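Putative oxidoreductase (Mycobacterium avium, PDB 3QHA) probably catalyses an NAD(P)-dependent oxidation or reduction, using a Rossmann-fold nucleotide-binding domain of the 6-phosphogluconate and 3-hydroxyisobutyrate dehydrogenase type. Local coordinates at residues L18-L23 with T32-W37; D72-T77 with G89-H94; A82-V87 with S105-T110. One frame throughout, in Å; residues are numbered along the deposited sequence.

Contact 1 (L18-L23 with T32-W37); sequences LGYIGL and TRMTEW
Leu18 and Met34 share the same first torsion, CG lying anti to the carbonyl carbon (chi1 -67° in Met34), and this turns a leucine of strand 18-21 and a methionine of segment 32-37 toward each other. Beyond CG the methionine runs extended, so that its thioether end travels on past Leu18 to the phenol of Tyr20. Trp37 has the other setting, with CG opposite its backbone N (chi1 176°), which brings the pyrrole side of the indole against the leucine.

Leu18 CD1 touches both partners. It lies 3.3 Å from Trp37 CD1, a tight approach for two carbons, and 3.8 Å from Met34 SD. Leu18 CG follows at 3.5 Å from Trp37 CD1, the two side chains crossing at about a right angle and the methyl meeting the indole obliquely. Leu18 touches the indole mainly at Trp37 CD1, by van der Waals contact; the indole NE1 gives its hydrogen bond to the carbonyl of Leu16, which helps hold the ring in this orientation.

The second half is a Met-aromatic contact. Met34 SD sits 5.1 Å from the centroid of the Tyr20 ring and 81° off its normal, thus at the edge, with SD 3.8 Å from Tyr20 CD1. The methyl CE reaches the same edge in the plane of the ring, 3.8 Å from Tyr20 CE1. Tyr20 OH is engaged with Thr77 OG1, just after the neighbouring strand 73-76, and Val41 and Trp164 add further cover to the methionine.

The interface is thus apolar and largely buried, held by dispersion and by the polarisable sulfur against the ring's C-H edge, while the polar ends of Tyr20 and Trp37 are satisfied outside it.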
loop_
_atom_site.group_PDB
_atom_site.type_symbol
_atom_site.label_atom_id
_atom_site.label_comp_id
_atom_site.label_asym_id
_atom_site.label_seq_id
_atom_site.Cartn_x
_atom_site.Cartn_y
_atom_site.Cartn_z
ATOM N N LEU B 18 -24.393 -16.288 -18.789
ATOM C CA LEU B 18 -23.907 -16.072 -17.426
ATOM C C LEU B 18 -25.002 -16.198 -16.372
ATOM O O LEU B 18 -26.158 -15.855 -16.615
ATOM C CB LEU B 18 -23.264 -14.689 -17.307
ATOM C CG LEU B 18 -22.062 -14.380 -18.202
ATOM C CD1 LEU B 18 -21.507 -13.001 -17.862
ATOM C CD2 LEU B 18 -20.977 -15.443 -18.074
ATOM N N GLY B 19 -24.616 -16.689 -15.198
ATOM C CA GLY B 19 -25.488 -16.713 -14.029
ATOM C C GLY B 19 -24.782 -16.074 -12.849
ATOM O O GLY B 19 -23.563 -16.196 -12.717
ATOM N N TYR B 20 -25.534 -15.381 -11.997
ATOM C CA TYR B 20 -24.964 -14.783 -10.788
ATOM C C TYR B 20 -25.867 -14.999 -9.577
ATOM O O TYR B 20 -27.040 -14.619 -9.588
ATOM C CB TYR B 20 -24.680 -13.287 -10.974
ATOM C CG TYR B 20 -23.481 -12.835 -10.166
ATOM C CD1 TYR B 20 -22.260 -12.582 -10.779
ATOM C CD2 TYR B 20 -23.557 -12.703 -8.781
ATOM C CE1 TYR B 20 -21.153 -12.193 -10.042
ATOM C CE2 TYR B 20 -22.455 -12.314 -8.037
ATOM C CZ TYR B 20 -21.257 -12.061 -8.671
ATOM O OH TYR B 20 -20.162 -11.675 -7.934
ATOM N N ILE B 21 -25.307 -15.608 -8.534
ATOM C CA ILE B 21 -26.026 -15.843 -7.287
ATOM C C ILE B 21 -25.357 -15.047 -6.165
ATOM O O ILE B 21 -24.165 -15.223 -5.899
ATOM C CB ILE B 21 -26.063 -17.342 -6.937
ATOM C CG1 ILE B 21 -26.794 -18.120 -8.039
ATOM C CG2 ILE B 21 -26.748 -17.564 -5.592
ATOM C CD1 ILE B 21 -26.794 -19.614 -7.833
ATOM N N GLY B 22 -26.136 -14.168 -5.527
ATOM C CA GLY B 22 -25.643 -13.282 -4.467
ATOM C C GLY B 22 -25.370 -11.874 -4.974
ATOM O O GLY B 22 -24.349 -11.633 -5.614
ATOM N N LEU B 23 -26.284 -10.949 -4.683
ATOM C CA LEU B 23 -26.190 -9.565 -5.162
ATOM C C LEU B 23 -25.943 -8.589 -4.009
ATOM O O LEU B 23 -26.637 -7.580 -3.871
ATOM C CB LEU B 23 -27.469 -9.178 -5.917
ATOM C CG LEU B 23 -27.837 -10.054 -7.119
ATOM C CD1 LEU B 23 -29.176 -9.632 -7.705
ATOM C CD2 LEU B 23 -26.752 -10.001 -8.180
ATOM N N THR B 32 -23.734 -6.375 -12.251
ATOM C CA THR B 32 -24.090 -5.187 -13.028
ATOM C C THR B 32 -23.141 -4.989 -14.213
ATOM O O THR B 32 -23.579 -4.639 -15.309
ATOM C CB THR B 32 -24.089 -3.915 -12.152
ATOM O OG1 THR B 32 -25.007 -4.080 -11.065
ATOM C CG2 THR B 32 -24.500 -2.694 -12.965
ATOM N N ARG B 33 -21.847 -5.206 -13.988
ATOM C CA ARG B 33 -20.854 -5.159 -15.067
ATOM C C ARG B 33 -21.168 -6.217 -16.128
ATOM O O ARG B 33 -21.022 -5.970 -17.324
ATOM C CB ARG B 33 -19.439 -5.364 -14.503
ATOM C CG ARG B 33 -18.348 -5.618 -15.541
ATOM C CD ARG B 33 -18.112 -4.402 -16.426
ATOM N NE ARG B 33 -17.061 -4.635 -17.417
ATOM C CZ ARG B 33 -16.713 -3.773 -18.372
ATOM N NH1 ARG B 33 -17.329 -2.599 -18.486
ATOM N NH2 ARG B 33 -15.740 -4.085 -19.223
ATOM N N MET B 34 -21.611 -7.388 -15.677
ATOM C CA MET B 34 -21.947 -8.495 -16.577
ATOM C C MET B 34 -23.190 -8.271 -17.452
ATOM O O MET B 34 -23.406 -9.025 -18.402
ATOM C CB MET B 34 -22.112 -9.790 -15.784
ATOM C CG MET B 34 -20.827 -10.293 -15.168
ATOM S SD MET B 34 -21.060 -11.840 -14.285
ATOM C CE MET B 34 -19.476 -12.008 -13.464
ATOM N N THR B 35 -24.005 -7.256 -17.156
ATOM C CA THR B 35 -25.129 -6.924 -18.044
ATOM C C THR B 35 -24.634 -6.395 -19.395
ATOM O O THR B 35 -25.382 -6.381 -20.374
ATOM C CB THR B 35 -26.096 -5.892 -17.423
ATOM O OG1 THR B 35 -25.387 -4.692 -17.096
ATOM C CG2 THR B 35 -26.758 -6.458 -16.172
ATOM N N GLU B 36 -23.372 -5.966 -19.435
ATOM C CA GLU B 36 -22.740 -5.479 -20.661
ATOM C C GLU B 36 -22.079 -6.601 -21.479
ATOM O O GLU B 36 -21.699 -6.386 -22.631
ATOM C CB GLU B 36 -21.721 -4.384 -20.318
ATOM C CG GLU B 36 -22.370 -3.097 -19.808
ATOM C CD GLU B 36 -21.459 -2.285 -18.902
ATOM O OE1 GLU B 36 -21.756 -2.191 -17.688
ATOM O OE2 GLU B 36 -20.449 -1.742 -19.399
ATOM N N TRP B 37 -21.943 -7.786 -20.882
ATOM C CA TRP B 37 -21.449 -8.977 -21.582
ATOM C C TRP B 37 -22.472 -9.389 -22.643
ATOM O O TRP B 37 -23.669 -9.414 -22.357
ATOM C CB TRP B 37 -21.222 -10.112 -20.574
ATOM C CG TRP B 37 -20.811 -11.452 -21.141
ATOM C CD1 TRP B 37 -21.565 -12.590 -21.168
ATOM C CD2 TRP B 37 -19.540 -11.803 -21.708
ATOM N NE1 TRP B 37 -20.854 -13.619 -21.735
ATOM C CE2 TRP B 37 -19.607 -13.164 -22.073
ATOM C CE3 TRP B 37 -18.356 -11.096 -21.950
ATOM C CZ2 TRP B 37 -18.537 -13.834 -22.670
ATOM C CZ3 TRP B 37 -17.290 -11.764 -22.545
ATOM C CH2 TRP B 37 -17.391 -13.119 -22.898
#

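Contact 2 (D72-T77 with G89-H94); sequences DLIHIT and GELAGH
Leu91, on the last turns of helix 81-92, meets Ile74 and Ile76 of strand 73-76 in a purely apolar contact. The two isoleucines are alternate residues, and both project from the same face of the sheet toward the helix. Leu91 CD1 does most of the touching: it is 3.7 Å from Ile74 CG2 and 3.9 Å from Ile76 CD1, with the side chains reaching tip to tip. The other leucine methyl, CD2, approaches Ile74 CD1 at 4.1 Å. Ile74 offers both branches because CG2 is opposite its backbone N while CG1 lies beside it (chi1 -60°). Ile101 of the next strand and Val65 of helix 65-68 also pack on Leu91.

Segment 89-94 has polar bonds of its own. His94 ND1 donates to Glu90 O at 3.2 Å, a nearly straight bond (167° at the hydrogen) with the oxygen in the imidazole plane, and His94 N bonds to Leu91 O. Together they tie His94 back onto the carbonyls of Glu90 and Leu91.

A helix laid by its aliphatic side on alternate residues of a parallel strand is the packing of a beta-alpha-beta unit, here strand 73-76, helix 81-92 and strand 100-103 of the Rossmann fold.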
loop_
_atom_site.group_PDB
_atom_site.type_symbol
_atom_site.label_atom_id
_atom_site.label_comp_id
_atom_site.label_asym_id
_atom_site.label_seq_id
_atom_site.Cartn_x
_atom_site.Cartn_y
_atom_site.Cartn_z
ATOM N N ASP B 72 -24.310 -21.295 -18.609
ATOM C CA ASP B 72 -23.049 -21.987 -18.902
ATOM C C ASP B 72 -21.988 -21.722 -17.838
ATOM O O ASP B 72 -21.194 -22.608 -17.517
ATOM C CB ASP B 72 -22.490 -21.545 -20.259
ATOM C CG ASP B 72 -23.445 -21.815 -21.405
ATOM O OD1 ASP B 72 -23.722 -20.870 -22.173
ATOM O OD2 ASP B 72 -23.916 -22.963 -21.539
ATOM N N LEU B 73 -21.961 -20.494 -17.323
ATOM C CA LEU B 73 -20.976 -20.082 -16.323
ATOM C C LEU B 73 -21.689 -19.361 -15.189
ATOM O O LEU B 73 -22.228 -18.271 -15.380
ATOM C CB LEU B 73 -19.917 -19.177 -16.960
ATOM C CG LEU B 73 -18.869 -18.536 -16.040
ATOM C CD1 LEU B 73 -18.106 -19.580 -15.231
ATOM C CD2 LEU B 73 -17.911 -17.687 -16.855
ATOM N N ILE B 74 -21.678 -19.976 -14.012
ATOM C CA ILE B 74 -22.472 -19.514 -12.879
ATOM C C ILE B 74 -21.559 -18.970 -11.794
ATOM O O ILE B 74 -20.730 -19.698 -11.253
ATOM C CB ILE B 74 -23.312 -20.665 -12.288
ATOM C CG1 ILE B 74 -24.263 -21.231 -13.345
ATOM C CG2 ILE B 74 -24.099 -20.187 -11.072
ATOM C CD1 ILE B 74 -24.832 -22.580 -12.981
ATOM N N HIS B 75 -21.727 -17.690 -11.476
ATOM C CA HIS B 75 -20.908 -17.017 -10.476
ATOM C C HIS B 75 -21.606 -17.021 -9.118
ATOM O O HIS B 75 -22.813 -16.770 -9.035
ATOM C CB HIS B 75 -20.646 -15.576 -10.907
ATOM C CG HIS B 75 -19.906 -15.453 -12.203
ATOM N ND1 HIS B 75 -18.531 -15.482 -12.280
ATOM C CD2 HIS B 75 -20.350 -15.282 -13.471
ATOM C CE1 HIS B 75 -18.159 -15.343 -13.540
ATOM N NE2 HIS B 75 -19.244 -15.222 -14.284
ATOM N N ILE B 76 -20.849 -17.298 -8.057
ATOM C CA ILE B 76 -21.399 -17.330 -6.699
ATOM C C ILE B 76 -20.603 -16.426 -5.756
ATOM O O ILE B 76 -19.399 -16.612 -5.574
ATOM C CB ILE B 76 -21.403 -18.765 -6.128
ATOM C CG1 ILE B 76 -22.310 -19.676 -6.959
ATOM C CG2 ILE B 76 -21.867 -18.768 -4.669
ATOM C CD1 ILE B 76 -22.187 -21.139 -6.587
ATOM N N THR B 77 -21.291 -15.449 -5.168
ATOM C CA THR B 77 -20.726 -14.585 -4.136
ATOM C C THR B 77 -21.721 -14.482 -2.987
ATOM O O THR B 77 -22.681 -13.716 -3.062
ATOM C CB THR B 77 -20.429 -13.167 -4.676
ATOM O OG1 THR B 77 -19.540 -13.254 -5.794
ATOM C CG2 THR B 77 -19.797 -12.293 -3.594
ATOM N N GLY B 89 -24.703 -27.240 -4.132
ATOM C CA GLY B 89 -25.492 -28.455 -3.925
ATOM C C GLY B 89 -26.863 -28.387 -4.577
ATOM O O GLY B 89 -27.358 -29.385 -5.098
ATOM N N GLU B 90 -27.473 -27.204 -4.547
ATOM C CA GLU B 90 -28.758 -26.956 -5.207
ATOM C C GLU B 90 -28.581 -26.896 -6.727
ATOM O O GLU B 90 -29.380 -27.464 -7.473
ATOM C CB GLU B 90 -29.377 -25.653 -4.673
ATOM C CG GLU B 90 -30.607 -25.123 -5.423
ATOM C CD GLU B 90 -31.888 -25.891 -5.133
ATOM O OE1 GLU B 90 -31.848 -26.884 -4.377
ATOM O OE2 GLU B 90 -32.947 -25.490 -5.665
ATOM N N LEU B 91 -27.535 -26.202 -7.175
ATOM C CA LEU B 91 -27.204 -26.113 -8.603
ATOM C C LEU B 91 -26.845 -27.469 -9.223
ATOM O O LEU B 91 -27.132 -27.715 -10.397
ATOM C CB LEU B 91 -26.030 -25.150 -8.822
ATOM C CG LEU B 91 -26.262 -23.652 -8.609
ATOM C CD1 LEU B 91 -24.931 -22.907 -8.644
ATOM C CD2 LEU B 91 -27.219 -23.097 -9.652
ATOM N N ALA B 92 -26.215 -28.336 -8.431
ATOM C CA ALA B 92 -25.665 -29.605 -8.923
ATOM C C ALA B 92 -26.720 -30.549 -9.504
ATOM O O ALA B 92 -26.420 -31.337 -10.403
ATOM C CB ALA B 92 -24.887 -30.309 -7.812
ATOM N N GLY B 93 -27.945 -30.463 -8.991
ATOM C CA GLY B 93 -29.053 -31.287 -9.481
ATOM C C GLY B 93 -29.763 -30.748 -10.715
ATOM O O GLY B 93 -30.652 -31.412 -11.250
ATOM N N HIS B 94 -29.382 -29.551 -11.169
ATOM C CA HIS B 94 -30.058 -28.895 -12.299
ATOM C C HIS B 94 -29.149 -28.453 -13.457
ATOM O O HIS B 94 -29.632 -28.264 -14.575
ATOM C CB HIS B 94 -30.844 -27.682 -11.792
ATOM C CG HIS B 94 -31.969 -28.033 -10.869
ATOM N ND1 HIS B 94 -31.835 -28.033 -9.497
ATOM C CD2 HIS B 94 -33.250 -28.393 -11.122
ATOM C CE1 HIS B 94 -32.984 -28.379 -8.944
ATOM N NE2 HIS B 94 -33.860 -28.603 -9.908
#

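Contact 3 (A82-V87 with S105-T110); sequences AQVREV and STISDT
Val84 of helix 81-92 rests one methyl, CG2, against both Ser105 and Ile107 of the loop that follows strand 100-103. Its CG1 stands opposite the backbone N (chi1 169°), which places CG2 beside that nitrogen and directs it at the loop. From there CG2 lies 3.8 Å from Ile107 CG2 and 3.7 Å from Ser105 OG.

Ile107 takes a less common setting. Its CG1 occupies the crowded position between the backbone N and the carbonyl carbon (chi1 58°), and CG2 falls anti to the carbonyl carbon, the branch that faces the valine. The two side chains cross at about a right angle, with Ile107 CG2 also 4.2 Å from Val84 CB and from Val84 CG1. Thr178 of helix 176-204 packs on Ile107 as well.

Ser105 likewise holds its OG between N and carbonyl carbon, at chi1 52°. The hydroxyl touches the valine by van der Waals contact alone, its hydrogen-bonding partner being the backbone N of Val78. That bond links the loop to the chain leading into the helix, while Ser108 N, bonded to Asp81 OD1, links it to the first residue of the helix.

Across the two segments, then, the contact rests chiefly on methyl groups and a hydroxyl in van der Waals contact, whereas polar bonds to Val78 and Asp81 help set the position of the loop against the helix.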
loop_
_atom_site.group_PDB
_atom_site.type_symbol
_atom_site.label_atom_id
_atom_site.label_comp_id
_atom_site.label_asym_id
_atom_site.label_seq_id
_atom_site.Cartn_x
_atom_site.Cartn_y
_atom_site.Cartn_z
ATOM N N ALA B 82 -20.518 -22.441 4.342
ATOM C CA ALA B 82 -21.765 -23.185 4.513
ATOM C C ALA B 82 -22.763 -22.846 3.414
ATOM O O ALA B 82 -23.379 -23.738 2.834
ATOM C CB ALA B 82 -22.368 -22.906 5.884
ATOM N N GLN B 83 -22.903 -21.555 3.124
ATOM C CA GLN B 83 -23.819 -21.086 2.082
ATOM C C GLN B 83 -23.329 -21.422 0.671
ATOM O O GLN B 83 -24.141 -21.726 -0.205
ATOM C CB GLN B 83 -24.074 -19.579 2.218
ATOM C CG GLN B 83 -25.126 -19.234 3.266
ATOM C CD GLN B 83 -25.261 -17.736 3.507
ATOM O OE1 GLN B 83 -25.205 -16.934 2.573
ATOM N NE2 GLN B 83 -25.449 -17.355 4.769
ATOM N N VAL B 84 -22.015 -21.369 0.447
ATOM C CA VAL B 84 -21.451 -21.769 -0.843
ATOM C C VAL B 84 -21.763 -23.239 -1.114
ATOM O O VAL B 84 -22.259 -23.585 -2.186
ATOM C CB VAL B 84 -19.922 -21.539 -0.920
ATOM C CG1 VAL B 84 -19.341 -22.202 -2.165
ATOM C CG2 VAL B 84 -19.605 -20.047 -0.913
ATOM N N ARG B 85 -21.486 -24.091 -0.128
ATOM C CA ARG B 85 -21.786 -25.520 -0.232
ATOM C C ARG B 85 -23.253 -25.785 -0.580
ATOM O O ARG B 85 -23.547 -26.656 -1.399
ATOM C CB ARG B 85 -21.404 -26.250 1.063
ATOM C CG ARG B 85 -19.904 -26.454 1.216
ATOM C CD ARG B 85 -19.506 -26.842 2.629
ATOM N NE ARG B 85 -18.051 -26.850 2.784
ATOM C CZ ARG B 85 -17.244 -27.846 2.416
ATOM N NH1 ARG B 85 -17.730 -28.957 1.866
ATOM N NH2 ARG B 85 -15.934 -27.732 2.605
ATOM N N GLU B 86 -24.165 -25.026 0.024
ATOM C CA GLU B 86 -25.595 -25.215 -0.226
ATOM C C GLU B 86 -26.023 -24.811 -1.637
ATOM O O GLU B 86 -26.744 -25.555 -2.297
ATOM C CB GLU B 86 -26.442 -24.459 0.799
ATOM C CG GLU B 86 -27.941 -24.681 0.603
ATOM C CD GLU B 86 -28.741 -24.426 1.860
ATOM O OE1 GLU B 86 -29.473 -25.344 2.301
ATOM O OE2 GLU B 86 -28.633 -23.309 2.409
ATOM N N VAL B 87 -25.598 -23.633 -2.087
ATOM C CA VAL B 87 -25.968 -23.147 -3.417
ATOM C C VAL B 87 -25.478 -24.102 -4.508
ATOM O O VAL B 87 -26.242 -24.460 -5.405
ATOM C CB VAL B 87 -25.436 -21.717 -3.684
ATOM C CG1 VAL B 87 -25.639 -21.322 -5.142
ATOM C CG2 VAL B 87 -26.117 -20.714 -2.758
ATOM N N SER B 105 -16.574 -15.621 -3.292
ATOM C CA SER B 105 -16.573 -15.234 -1.881
ATOM C C SER B 105 -15.663 -16.143 -1.062
ATOM O O SER B 105 -15.143 -17.140 -1.568
ATOM C CB SER B 105 -17.992 -15.251 -1.320
ATOM O OG SER B 105 -18.627 -16.489 -1.574
ATOM N N THR B 106 -15.476 -15.790 0.205
ATOM C CA THR B 106 -14.521 -16.478 1.056
ATOM C C THR B 106 -14.901 -17.938 1.305
ATOM O O THR B 106 -16.025 -18.246 1.706
ATOM C CB THR B 106 -14.342 -15.756 2.401
ATOM O OG1 THR B 106 -13.934 -14.401 2.161
ATOM C CG2 THR B 106 -13.289 -16.456 3.250
ATOM N N ILE B 107 -13.943 -18.820 1.035
ATOM C CA ILE B 107 -14.042 -20.236 1.363
ATOM C C ILE B 107 -12.685 -20.715 1.887
ATOM O O ILE B 107 -11.663 -20.054 1.683
ATOM C CB ILE B 107 -14.473 -21.086 0.139
ATOM C CG1 ILE B 107 -13.496 -20.912 -1.035
ATOM C CG2 ILE B 107 -15.891 -20.722 -0.283
ATOM C CD1 ILE B 107 -13.952 -21.579 -2.321
ATOM N N SER B 108 -12.685 -21.846 2.586
ATOM C CA SER B 108 -11.443 -22.520 2.962
ATOM C C SER B 108 -10.861 -23.126 1.688
ATOM O O SER B 108 -11.608 -23.390 0.743
ATOM C CB SER B 108 -11.719 -23.612 3.997
ATOM O OG SER B 108 -12.487 -24.664 3.434
ATOM N N ASP B 109 -9.548 -23.348 1.641
ATOM C CA ASP B 109 -8.941 -23.870 0.404
ATOM C C ASP B 109 -9.326 -25.330 0.115
ATOM O O ASP B 109 -9.362 -25.739 -1.046
ATOM C CB ASP B 109 -7.414 -23.657 0.356
ATOM C CG ASP B 109 -6.651 -24.532 1.337
ATOM O OD1 ASP B 109 -5.595 -25.075 0.944
ATOM O OD2 ASP B 109 -7.094 -24.669 2.496
ATOM N N THR B 110 -9.643 -26.102 1.155
ATOM C CA THR B 110 -10.121 -27.476 0.963
ATOM C C THR B 110 -11.564 -27.541 0.444
ATOM O O THR B 110 -11.955 -28.540 -0.155
ATOM C CB THR B 110 -9.987 -28.323 2.248
ATOM O OG1 THR B 110 -10.322 -27.529 3.391
ATOM C CG2 THR B 110 -8.562 -28.846 2.398
#

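All three contacts belong to the NAD-binding Rossmann domain. Contacts 1 and 2, with centres about 14 Å apart, use neighbouring parallel strands of one sheet: Gly19 O and His75 N lie 2.7 Å apart, probably hydrogen-bonded, and Met34 CE packs 3.3 Å from His75 NE2. Contacts 2 and 3 share helix 81-92 and are closer, about 12 Å between centres; Ile76 CD1 meets Val87 CG1 at 3.7 Å. Val87 CG1 also touches Ile21 CD1, 3.4 Å away, joining contact 3 to contact 1. Gly22, in the 18-23 segment, begins a GxGxxG pattern consistent with dinucleotide binding, and the side chain of Ile76 lies near that turn without touching it.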